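Long-range contacts in hypothetical protein (Pseudomonas aeruginosa, PDB 2H9F), which probably catalyses the isomerisation of methylaconitate, as a member of the PrpF family of isomerases: residues 8-13 and 29-34; 25-30 and 72-77; 40-45 and 97-102; 86-91 and 139-144. One frame throughout, in Å; residues are numbered along the deposited sequence. Where two conformers were deposited one is given.

In the fold
The four contacts lie on the same side of the chain's centre and follow a run of neighbouring strands: 7-17, 20-26, 71-77, 85-92 and 131-139. Contacts 1 and 2 have centres about 8 Å apart and share D29 and L30. The centre of contact 4 is about 12 Å from that of contact 2, across the antiparallel pairing of 71-77 with 85-92. Contact 3, centred about 14 Å from each of the others, sets helix 39-49 against the strand 99-100 region. Along the chain contact 1 closes before contacts 3 and 4 open, whereas contact 3 interleaves with contacts 2 and 4. Together they join these strands and helix 39-49, consistent with the diaminopimelate epimerase-like fold of PrpF proteins.

Contact 1: residues 8-13 and 29-34; sequences IRIPAT and DLPESC
P11 and D29 bring the backbones closest, with CA atoms 6.0 Å apart; the turn at 29-31 passes beside strand 7-17 without any direct hydrogen bond between the segments. The segments meet through carbon atoms packed on D29 and P31, and through one water. The proline ring of P11 lies against the D29 side chain, its CB 3.6 Å from D29 OD2, while its CG rests near D29 CB and CG. D29 CG is anti to its own carbonyl carbon (chi1 -67°), which brings the carboxylate against P11, the two side chains crossing at a slant. A water completes the link, donating to P11 O at 2.8 Å and to D29 OD2 at 2.6 Å. The carboxylate is also held by R26.

I10 uses both branches. With chi1 at -50° its CG2 is anti to the backbone N and meets D29 O at 3.5 Å, whereas the CG1 branch carries CD1 to within 4.1 Å of P31 CD. The isoleucine and proline side chains meet at about a right angle. L30 adds a longer touch, its CD2 4.3 Å from I10 CG2; both residues are buried and both also pack on L44 of helix 39-49 and on F25. The arrangement is that of a strand-to-helix connection folded back on the first strand of the β-hairpin 7-17 with 20-26.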
# COMPACT_ATOMS: atom_id res chain seq x y z
N ILE A 8 -20.49 3.87 -10.80
CA ILE A 8 -21.51 3.49 -9.80
C ILE A 8 -20.96 3.94 -8.46
O ILE A 8 -19.75 3.85 -8.24
CB ILE A 8 -21.73 1.93 -9.87
CG1 ILE A 8 -22.19 1.61 -11.29
CG2 ILE A 8 -22.75 1.40 -8.95
CD1 ILE A 8 -23.36 2.43 -11.76
N ARG A 9 -21.81 4.50 -7.60
CA ARG A 9 -21.45 4.79 -6.22
C ARG A 9 -22.09 3.73 -5.29
O ARG A 9 -23.33 3.54 -5.31
CB ARG A 9 -21.91 6.20 -5.78
CG ARG A 9 -21.64 7.41 -6.74
CD ARG A 9 -21.79 8.76 -5.96
NE ARG A 9 -23.02 8.86 -5.13
CZ ARG A 9 -23.15 9.50 -3.95
NH1 ARG A 9 -22.15 10.13 -3.36
NH2 ARG A 9 -24.33 9.48 -3.34
N ILE A 10 -21.25 3.00 -4.57
CA ILE A 10 -21.66 1.89 -3.66
C ILE A 10 -21.32 2.24 -2.24
O ILE A 10 -20.14 2.51 -1.93
CB ILE A 10 -21.05 0.51 -4.07
CG1 ILE A 10 -21.28 0.24 -5.55
CG2 ILE A 10 -21.67 -0.70 -3.24
CD1 ILE A 10 -20.43 -0.85 -6.09
N PRO A 11 -22.35 2.34 -1.38
CA PRO A 11 -22.10 2.61 0.03
C PRO A 11 -21.11 1.61 0.61
O PRO A 11 -21.28 0.42 0.44
CB PRO A 11 -23.48 2.47 0.69
CG PRO A 11 -24.46 2.55 -0.42
CD PRO A 11 -23.78 2.14 -1.67
N ALA A 12 -20.10 2.11 1.31
CA ALA A 12 -19.02 1.28 1.85
C ALA A 12 -18.40 2.02 3.01
O ALA A 12 -18.51 3.23 3.11
CB ALA A 12 -17.89 1.02 0.83
N THR A 13 -17.69 1.24 3.81
CA THR A 13 -16.90 1.71 4.93
C THR A 13 -15.54 1.03 4.85
O THR A 13 -15.41 -0.21 4.69
CB THR A 13 -17.61 1.42 6.24
OG1 THR A 13 -18.96 1.90 6.13
CG2 THR A 13 -16.89 2.13 7.43
N ASP A 29 -26.65 -2.97 0.47
CA ASP A 29 -26.06 -1.85 -0.28
C ASP A 29 -25.40 -2.24 -1.60
O ASP A 29 -25.02 -1.37 -2.41
CB ASP A 29 -25.02 -1.14 0.57
CG ASP A 29 -25.62 -0.42 1.75
OD1 ASP A 29 -26.85 -0.12 1.70
OD2 ASP A 29 -24.85 -0.15 2.73
N LEU A 30 -25.27 -3.54 -1.85
CA LEU A 30 -24.57 -4.00 -3.05
C LEU A 30 -25.52 -3.93 -4.21
O LEU A 30 -26.72 -4.16 -4.06
CB LEU A 30 -24.07 -5.45 -2.91
CG LEU A 30 -22.94 -5.69 -1.90
CD1 LEU A 30 -22.59 -7.18 -1.77
CD2 LEU A 30 -21.69 -4.87 -2.22
N PRO A 31 -24.97 -3.73 -5.41
CA PRO A 31 -25.79 -3.95 -6.60
C PRO A 31 -26.51 -5.27 -6.61
O PRO A 31 -26.03 -6.26 -6.08
CB PRO A 31 -24.78 -3.89 -7.74
CG PRO A 31 -23.68 -3.06 -7.22
CD PRO A 31 -23.59 -3.40 -5.77
N GLU A 32 -27.68 -5.29 -7.22
CA GLU A 32 -28.52 -6.44 -7.10
C GLU A 32 -27.79 -7.69 -7.55
O GLU A 32 -27.90 -8.73 -6.93
CB GLU A 32 -29.79 -6.25 -7.91
CG GLU A 32 -30.84 -7.34 -7.66
CD GLU A 32 -32.07 -7.24 -8.59
OE1 GLU A 32 -32.29 -6.18 -9.25
OE2 GLU A 32 -32.82 -8.24 -8.66
N SER A 33 -27.04 -7.59 -8.63
CA SER A 33 -26.30 -8.75 -9.13
C SER A 33 -25.26 -9.28 -8.16
O SER A 33 -24.88 -10.44 -8.22
CB SER A 33 -25.66 -8.45 -10.48
OG SER A 33 -24.68 -7.46 -10.35
N CYS A 34 -24.77 -8.42 -7.27
CA CYS A 34 -23.77 -8.83 -6.32
C CYS A 34 -24.33 -9.28 -4.95
O CYS A 34 -23.55 -9.48 -4.00
CB CYS A 34 -22.80 -7.66 -6.13
SG CYS A 34 -22.07 -7.19 -7.68
O HOH W 1 -22.29 -0.74 2.74

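Contact 2: residues 25-30 and 72-77; sequences FRLEDL and CVILSK. With SO4 (sulfate ion), chain H.
F25 and I74 pair as parallel strand neighbours, as do R26 and L75, and three backbone hydrogen bonds fix the ladder. F25 N donates to V73 O at 2.8 Å, L75 N returns a bond to F25 O at 3.0 Å, and L27 N closes on L75 O at 2.9 Å. The tight part lies on the face that carries F25 and I74. There the edge of the F25 ring turns to V73 O, almost in the ring plane, and its CE1 approaches C72 SG. I74 is held by two leucines: its CG2 meets L27 CB at 3.8 Å and its CD1 meets L30 CD1 at 3.8 Å. L27 CB also rests on S76 CB.

This is the parallel pairing of strands 20-26 and 71-77, joined in the chain by a connection through helix 39-49, which packs on this same face through R41, F45 and I49. R26 and L75 point to the other face, toward F115 of helix 106-118.

At the solvent end the contact is polar and looser. Bent at chi3 (-58°), the R26 chain presents its guanidinium side-on to D29: NE reaches OD2 at 2.8 Å, tilted from the guanidinium plane, and NH2 reaches OD1 at 3.0 Å, in that plane. E28 OE2 sits over the guanidinium face, an attraction of charges with no N-H aimed at it. Besides bonding A119 O, R26 NH1 makes two weak bonds to a sulfate, the shorter 3.4 Å to its O1; the ion probably came from the crystallisation liquor.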
# COMPACT_ATOMS: atom_id res chain seq x y z
N PHE A 25 -18.96 -3.81 3.24
CA PHE A 25 -20.26 -3.55 2.66
C PHE A 25 -21.37 -4.20 3.46
O PHE A 25 -21.22 -5.33 3.88
CB PHE A 25 -20.32 -4.18 1.26
CG PHE A 25 -19.30 -3.65 0.33
CD1 PHE A 25 -18.04 -4.22 0.28
CD2 PHE A 25 -19.59 -2.58 -0.50
CE1 PHE A 25 -17.06 -3.72 -0.59
CE2 PHE A 25 -18.64 -2.11 -1.42
CZ PHE A 25 -17.38 -2.69 -1.47
N ARG A 26 -22.50 -3.52 3.59
CA ARG A 26 -23.76 -4.24 3.91
C ARG A 26 -24.29 -4.94 2.68
O ARG A 26 -24.32 -4.35 1.60
CB ARG A 26 -24.83 -3.29 4.37
CG ARG A 26 -24.36 -2.27 5.38
CD ARG A 26 -25.49 -1.53 6.01
NE ARG A 26 -26.32 -0.85 5.03
CZ ARG A 26 -27.41 -0.15 5.32
NH1 ARG A 26 -27.84 -0.04 6.58
NH2 ARG A 26 -28.12 0.39 4.33
N LEU A 27 -24.79 -6.16 2.84
CA LEU A 27 -25.32 -6.89 1.68
C LEU A 27 -26.36 -6.09 0.89
O LEU A 27 -26.29 -6.01 -0.33
CB LEU A 27 -25.91 -8.23 2.13
CG LEU A 27 -26.54 -9.13 1.08
CD1 LEU A 27 -25.52 -9.65 0.05
CD2 LEU A 27 -27.23 -10.27 1.81
N GLU A 28 -27.29 -5.46 1.59
CA GLU A 28 -28.35 -4.67 0.97
C GLU A 28 -27.85 -3.46 0.17
O GLU A 28 -28.57 -2.96 -0.69
CB GLU A 28 -29.33 -4.17 2.06
CG GLU A 28 -28.74 -3.09 3.01
CD GLU A 28 -29.57 -2.85 4.30
OE1 GLU A 28 -30.69 -2.30 4.12
OE2 GLU A 28 -29.10 -3.20 5.47
N ASP A 29 -26.65 -2.97 0.47
CA ASP A 29 -26.06 -1.85 -0.28
C ASP A 29 -25.40 -2.24 -1.60
O ASP A 29 -25.02 -1.37 -2.41
CB ASP A 29 -25.02 -1.14 0.57
CG ASP A 29 -25.62 -0.42 1.75
OD1 ASP A 29 -26.85 -0.12 1.70
OD2 ASP A 29 -24.85 -0.15 2.73
N LEU A 30 -25.27 -3.54 -1.85
CA LEU A 30 -24.57 -4.00 -3.05
C LEU A 30 -25.52 -3.93 -4.21
O LEU A 30 -26.72 -4.16 -4.06
CB LEU A 30 -24.07 -5.45 -2.91
CG LEU A 30 -22.94 -5.69 -1.90
CD1 LEU A 30 -22.59 -7.18 -1.77
CD2 LEU A 30 -21.69 -4.87 -2.22
N CYS A 72 -12.11 -7.55 0.99
CA CYS A 72 -13.47 -7.02 1.01
C CYS A 72 -14.33 -7.88 1.96
O CYS A 72 -14.15 -9.11 2.03
CB CYS A 72 -14.05 -7.07 -0.38
SG CYS A 72 -13.43 -5.74 -1.46
N VAL A 73 -15.28 -7.24 2.62
CA VAL A 73 -16.15 -7.93 3.59
C VAL A 73 -17.60 -7.54 3.35
O VAL A 73 -17.89 -6.36 3.12
CB VAL A 73 -15.75 -7.55 5.03
CG1 VAL A 73 -16.81 -8.01 6.09
CG2 VAL A 73 -14.36 -8.10 5.36
N ILE A 74 -18.48 -8.55 3.33
CA ILE A 74 -19.95 -8.39 3.34
C ILE A 74 -20.51 -8.82 4.72
O ILE A 74 -20.18 -9.90 5.22
CB ILE A 74 -20.65 -9.25 2.25
CG1 ILE A 74 -20.09 -8.94 0.85
CG2 ILE A 74 -22.19 -8.98 2.30
CD1 ILE A 74 -20.54 -9.93 -0.24
N LEU A 75 -21.29 -7.94 5.34
CA LEU A 75 -22.10 -8.25 6.54
C LEU A 75 -23.57 -8.14 6.17
O LEU A 75 -23.96 -7.31 5.33
CB LEU A 75 -21.81 -7.30 7.69
CG LEU A 75 -20.91 -7.79 8.81
CD1 LEU A 75 -19.56 -8.05 8.30
CD2 LEU A 75 -20.88 -6.77 9.92
N SER A 76 -24.36 -9.03 6.76
CA SER A 76 -25.81 -9.03 6.65
C SER A 76 -26.38 -9.53 7.97
O SER A 76 -25.67 -10.17 8.78
CB SER A 76 -26.27 -9.94 5.52
OG SER A 76 -25.88 -11.28 5.75
N LYS A 77 -27.65 -9.21 8.21
CA LYS A 77 -28.39 -9.78 9.31
C LYS A 77 -28.38 -11.29 9.17
O LYS A 77 -28.64 -11.83 8.10
CB LYS A 77 -29.83 -9.25 9.34
CG LYS A 77 -29.89 -7.75 9.77
CD LYS A 77 -31.31 -7.26 10.21
CE LYS A 77 -31.67 -7.73 11.65
NZ LYS A 77 -31.04 -6.91 12.74
S SO4 H . -30.81 2.54 6.05
O1 SO4 H . -29.56 2.92 6.71
O2 SO4 H . -31.08 1.11 6.26
O3 SO4 H . -31.90 3.33 6.63
O4 SO4 H . -30.73 2.81 4.61

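Contact 3: residues 40-45 and 97-102; sequences ARDRLF and PFVDWS
D42 and V99 mark the closest backbone approach, CA to CA 5.9 Å, where helix 39-49 lies over the short strand 99-100. W101 makes the hydrogen bond and the ring contact. Its chi1 of -60° sets CG anti to the carbonyl carbon, and chi2 of 98° turns the indole so that NE1 faces the helix and donates to D42 OD1 at 2.8 Å. OD1 lies close to the indole plane and is met on its syn side, NE1 tilted out of the carboxylate plane, with an N-H...O angle of 149°. A water donates to D42 OD2 at 2.7 Å and accepts from V99 N at 3.0 Å. One oxygen directly and the other through water thus tie the helix to 97-102.

The six-membered end of the indole meets R41 and F45, one turn apart on the helix. W101 CH2 lies 3.7 Å from F45 CE2, ring edge against ring edge, while R41 CD approaches W101 CZ2 obliquely at 3.9 Å; beyond it the chain bends away to give NE to C34 O. V99 CG1 lies over one indole face near the rim, and CG2 touches D42 O at 3.6 Å.

The bond from S102 N to D100 OD1, to which S102 OG adds a second, makes 100-102 an Asx turn closing strand 99-100, its central tryptophan set against helix 39-49, which packs on strands 71-77 and 85-92 through R41 and F45.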
# COMPACT_ATOMS: atom_id res chain seq x y z
N ALA A 40 -20.35 -11.80 -10.73
CA ALA A 40 -20.53 -10.34 -10.62
C ALA A 40 -19.91 -9.83 -9.34
O ALA A 40 -19.23 -8.79 -9.31
CB ALA A 40 -21.98 -9.98 -10.69
N ARG A 41 -20.15 -10.53 -8.25
CA ARG A 41 -19.67 -10.08 -6.95
C ARG A 41 -18.13 -10.05 -6.93
O ARG A 41 -17.48 -9.11 -6.45
CB ARG A 41 -20.21 -11.02 -5.85
CG ARG A 41 -19.63 -10.67 -4.50
CD ARG A 41 -20.08 -11.61 -3.41
NE ARG A 41 -21.45 -11.32 -3.04
CZ ARG A 41 -22.16 -12.03 -2.17
NH1 ARG A 41 -21.63 -13.07 -1.51
NH2 ARG A 41 -23.40 -11.66 -1.91
N ASP A 42 -17.55 -11.12 -7.45
CA ASP A 42 -16.10 -11.33 -7.49
C ASP A 42 -15.49 -10.20 -8.32
O ASP A 42 -14.58 -9.51 -7.85
CB ASP A 42 -15.82 -12.74 -8.09
CG ASP A 42 -15.98 -13.87 -7.05
OD1 ASP A 42 -16.53 -13.62 -5.96
OD2 ASP A 42 -15.56 -15.02 -7.35
N ARG A 43 -16.06 -9.95 -9.51
CA ARG A 43 -15.63 -8.85 -10.41
C ARG A 43 -15.71 -7.50 -9.70
O ARG A 43 -14.78 -6.64 -9.78
CB ARG A 43 -16.52 -8.81 -11.67
CG ARG A 43 -16.52 -10.06 -12.53
CD ARG A 43 -17.14 -9.85 -13.94
NE ARG A 43 -18.61 -9.69 -13.96
CZ ARG A 43 -19.46 -10.61 -14.39
NH1 ARG A 43 -19.02 -11.78 -14.85
NH2 ARG A 43 -20.77 -10.40 -14.37
N LEU A 44 -16.84 -7.29 -9.00
CA LEU A 44 -17.03 -6.03 -8.32
C LEU A 44 -15.87 -5.78 -7.35
O LEU A 44 -15.25 -4.73 -7.37
CB LEU A 44 -18.37 -5.95 -7.58
CG LEU A 44 -18.50 -4.68 -6.71
CD1 LEU A 44 -18.52 -3.43 -7.56
CD2 LEU A 44 -19.75 -4.73 -5.79
N PHE A 45 -15.58 -6.78 -6.52
CA PHE A 45 -14.58 -6.64 -5.49
C PHE A 45 -13.15 -6.55 -6.03
O PHE A 45 -12.32 -5.77 -5.55
CB PHE A 45 -14.74 -7.77 -4.48
CG PHE A 45 -15.99 -7.64 -3.62
CD1 PHE A 45 -16.75 -6.49 -3.62
CD2 PHE A 45 -16.32 -8.64 -2.74
CE1 PHE A 45 -17.86 -6.38 -2.85
CE2 PHE A 45 -17.40 -8.50 -1.92
CZ PHE A 45 -18.20 -7.39 -2.01
N PRO A 97 -6.98 -12.51 -11.43
CA PRO A 97 -8.40 -12.21 -11.21
C PRO A 97 -9.02 -13.34 -10.41
O PRO A 97 -9.47 -14.33 -10.98
CB PRO A 97 -8.96 -12.13 -12.63
CG PRO A 97 -8.12 -13.13 -13.40
CD PRO A 97 -6.76 -13.14 -12.75
N PHE A 98 -8.98 -13.21 -9.09
CA PHE A 98 -9.44 -14.26 -8.18
C PHE A 98 -9.80 -13.66 -6.84
O PHE A 98 -9.08 -12.78 -6.32
CB PHE A 98 -8.37 -15.34 -7.97
CG PHE A 98 -8.89 -16.59 -7.27
CD1 PHE A 98 -9.69 -17.50 -7.95
CD2 PHE A 98 -8.60 -16.83 -5.93
CE1 PHE A 98 -10.18 -18.63 -7.31
CE2 PHE A 98 -9.09 -17.94 -5.28
CZ PHE A 98 -9.88 -18.85 -5.97
N VAL A 99 -10.95 -14.08 -6.30
CA VAL A 99 -11.33 -13.70 -4.95
C VAL A 99 -11.53 -15.00 -4.23
O VAL A 99 -12.25 -15.88 -4.70
CB VAL A 99 -12.63 -12.84 -4.91
CG1 VAL A 99 -12.94 -12.44 -3.48
CG2 VAL A 99 -12.50 -11.60 -5.82
N ASP A 100 -10.84 -15.15 -3.10
CA ASP A 100 -10.85 -16.43 -2.39
C ASP A 100 -11.78 -16.27 -1.22
O ASP A 100 -11.58 -15.38 -0.39
CB ASP A 100 -9.43 -16.76 -1.90
CG ASP A 100 -9.33 -18.08 -1.22
OD1 ASP A 100 -10.34 -18.79 -0.95
OD2 ASP A 100 -8.17 -18.40 -0.94
N TRP A 101 -12.79 -17.13 -1.16
CA TRP A 101 -13.79 -17.08 -0.10
C TRP A 101 -13.61 -18.21 0.93
O TRP A 101 -14.47 -18.41 1.80
CB TRP A 101 -15.20 -17.16 -0.69
CG TRP A 101 -15.50 -16.06 -1.64
CD1 TRP A 101 -15.42 -16.11 -2.99
CD2 TRP A 101 -15.89 -14.74 -1.30
NE1 TRP A 101 -15.76 -14.89 -3.53
CE2 TRP A 101 -16.04 -14.03 -2.51
CE3 TRP A 101 -16.13 -14.09 -0.11
CZ2 TRP A 101 -16.45 -12.71 -2.55
CZ3 TRP A 101 -16.50 -12.77 -0.13
CH2 TRP A 101 -16.65 -12.09 -1.35
N SER A 102 -12.51 -18.93 0.85
CA SER A 102 -12.40 -20.17 1.64
C SER A 102 -11.83 -19.96 3.05
O SER A 102 -11.88 -20.88 3.87
CB SER A 102 -11.50 -21.14 0.90
OG SER A 102 -10.16 -20.68 0.98
O HOH W 2 -12.97 -15.34 -8.17

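Contact 4: residues 86-91 and 139-144; sequences DYLYGQ and QANIGK
Y87 and Q139 form a parallel bridge, their CA atoms 5.0 Å apart, and A140 N extends the pairing by donating to Y87 O at 2.9 Å. Q139 can be followed outward. Its CB starts on the same face of the sheet as Y87 and keeps back from strand 85-92. CG comes beside the rim of the tyrosine ring, 3.8 Å from Y87 CD2. A bend at chi2 (-56°) carries CD past Y87 O and turns the amide inward, so that NE2 lies over the ring face, offset toward its rim, with the amide plane almost perpendicular to the ring. NE2 donates to N141 OD1 at 2.7 Å; OE1 turns back to accept from I142 N at 2.8 Å, almost in line with the C=O bond. Both ends of the amide are thereby fixed.

N141 continues the pairing with its side chain in place of backbone. OD1 takes Y89 N at 2.9 Å, in the carbonyl plane on a lone pair, in addition to Q139 NE2; ND2 makes a weak bond to Y89 O and a further bond to W101 O. On the other face A140 CB rests 3.5 Å from L88 CD1. The loop closes as a G1 β bulge, with G143 and K144 facing Q139. Backbone bonds of L88 with I74 and of Y87 with W138 set strand 85-92 between 71-77 and 131-139, with Y87 pressed on L108, S109 and A112 of helix 106-118 and its OH bonded to C105 O.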
# COMPACT_ATOMS: atom_id res chain seq x y z
N ASP A 86 -24.20 -12.30 9.64
CA ASP A 86 -23.35 -13.18 8.85
C ASP A 86 -22.20 -12.37 8.28
O ASP A 86 -22.39 -11.28 7.76
CB ASP A 86 -24.13 -13.82 7.71
CG ASP A 86 -25.16 -14.79 8.18
OD1 ASP A 86 -25.11 -15.19 9.36
OD2 ASP A 86 -26.05 -15.17 7.37
N TYR A 87 -21.01 -12.95 8.35
CA TYR A 87 -19.76 -12.30 8.01
C TYR A 87 -19.06 -13.11 6.96
O TYR A 87 -18.73 -14.27 7.17
CB TYR A 87 -18.93 -12.15 9.29
CG TYR A 87 -17.45 -11.97 9.13
CD1 TYR A 87 -16.93 -11.09 8.23
CD2 TYR A 87 -16.56 -12.68 9.93
CE1 TYR A 87 -15.57 -10.91 8.12
CE2 TYR A 87 -15.18 -12.53 9.81
CZ TYR A 87 -14.69 -11.65 8.90
OH TYR A 87 -13.33 -11.45 8.76
N LEU A 88 -18.88 -12.50 5.81
CA LEU A 88 -18.25 -13.13 4.66
C LEU A 88 -17.03 -12.31 4.27
O LEU A 88 -17.12 -11.10 4.15
CB LEU A 88 -19.24 -13.15 3.50
CG LEU A 88 -19.23 -14.29 2.50
CD1 LEU A 88 -19.31 -15.65 3.16
CD2 LEU A 88 -20.39 -14.07 1.50
N TYR A 89 -15.90 -12.98 4.06
CA TYR A 89 -14.64 -12.32 3.78
C TYR A 89 -14.05 -12.84 2.46
O TYR A 89 -14.01 -14.06 2.21
CB TYR A 89 -13.74 -12.54 4.99
CG TYR A 89 -12.30 -12.65 4.68
CD1 TYR A 89 -11.59 -11.56 4.19
CD2 TYR A 89 -11.62 -13.84 4.90
CE1 TYR A 89 -10.22 -11.66 3.91
CE2 TYR A 89 -10.27 -13.97 4.62
CZ TYR A 89 -9.57 -12.88 4.13
OH TYR A 89 -8.22 -13.00 3.86
N GLY A 90 -13.72 -11.91 1.57
CA GLY A 90 -13.10 -12.18 0.27
C GLY A 90 -11.67 -11.67 0.21
O GLY A 90 -11.44 -10.49 0.40
N GLN A 91 -10.71 -12.58 -0.01
CA GLN A 91 -9.30 -12.19 -0.22
C GLN A 91 -9.06 -12.01 -1.70
O GLN A 91 -9.17 -12.96 -2.48
CB GLN A 91 -8.37 -13.28 0.32
CG GLN A 91 -6.88 -12.94 0.26
CD GLN A 91 -6.50 -11.82 1.22
OE1 GLN A 91 -6.99 -11.80 2.37
NE2 GLN A 91 -5.64 -10.88 0.77
N GLN A 139 -19.39 -16.59 11.21
CA GLN A 139 -18.35 -16.58 10.20
C GLN A 139 -18.88 -17.52 9.14
O GLN A 139 -18.88 -18.74 9.29
CB GLN A 139 -17.01 -17.03 10.78
CG GLN A 139 -15.79 -16.38 10.20
CD GLN A 139 -15.73 -16.56 8.69
OE1 GLN A 139 -15.91 -17.68 8.22
NE2 GLN A 139 -15.48 -15.45 7.93
N ALA A 140 -19.39 -16.91 8.06
CA ALA A 140 -20.07 -17.62 6.98
C ALA A 140 -19.11 -18.41 6.07
O ALA A 140 -19.51 -19.39 5.48
CB ALA A 140 -20.93 -16.63 6.15
N ASN A 141 -17.84 -17.99 6.01
CA ASN A 141 -16.83 -18.71 5.19
C ASN A 141 -16.59 -20.08 5.73
O ASN A 141 -16.67 -21.04 4.98
CB ASN A 141 -15.49 -17.95 5.08
CG ASN A 141 -15.67 -16.49 4.52
OD1 ASN A 141 -16.05 -15.59 5.28
ND2 ASN A 141 -15.44 -16.29 3.23
N ILE A 142 -16.36 -20.19 7.03
CA ILE A 142 -16.08 -21.50 7.68
C ILE A 142 -17.18 -22.11 8.58
O ILE A 142 -17.00 -23.24 9.05
CB ILE A 142 -14.73 -21.45 8.48
CG1 ILE A 142 -14.91 -20.69 9.82
CG2 ILE A 142 -13.61 -20.80 7.60
CD1 ILE A 142 -13.68 -19.94 10.31
N GLY A 143 -18.28 -21.40 8.85
CA GLY A 143 -19.39 -21.96 9.67
C GLY A 143 -19.13 -22.04 11.19
O GLY A 143 -19.39 -23.04 11.82
N LYS A 144 -18.65 -20.94 11.77
CA LYS A 144 -18.23 -20.88 13.17
C LYS A 144 -18.66 -19.55 13.78
O LYS A 144 -18.75 -18.56 13.10
CB LYS A 144 -16.70 -20.95 13.23
CG LYS A 144 -16.08 -22.29 12.79
CD LYS A 144 -16.28 -23.34 13.85
CE LYS A 144 -15.22 -24.43 13.76
NZ LYS A 144 -15.60 -25.54 14.71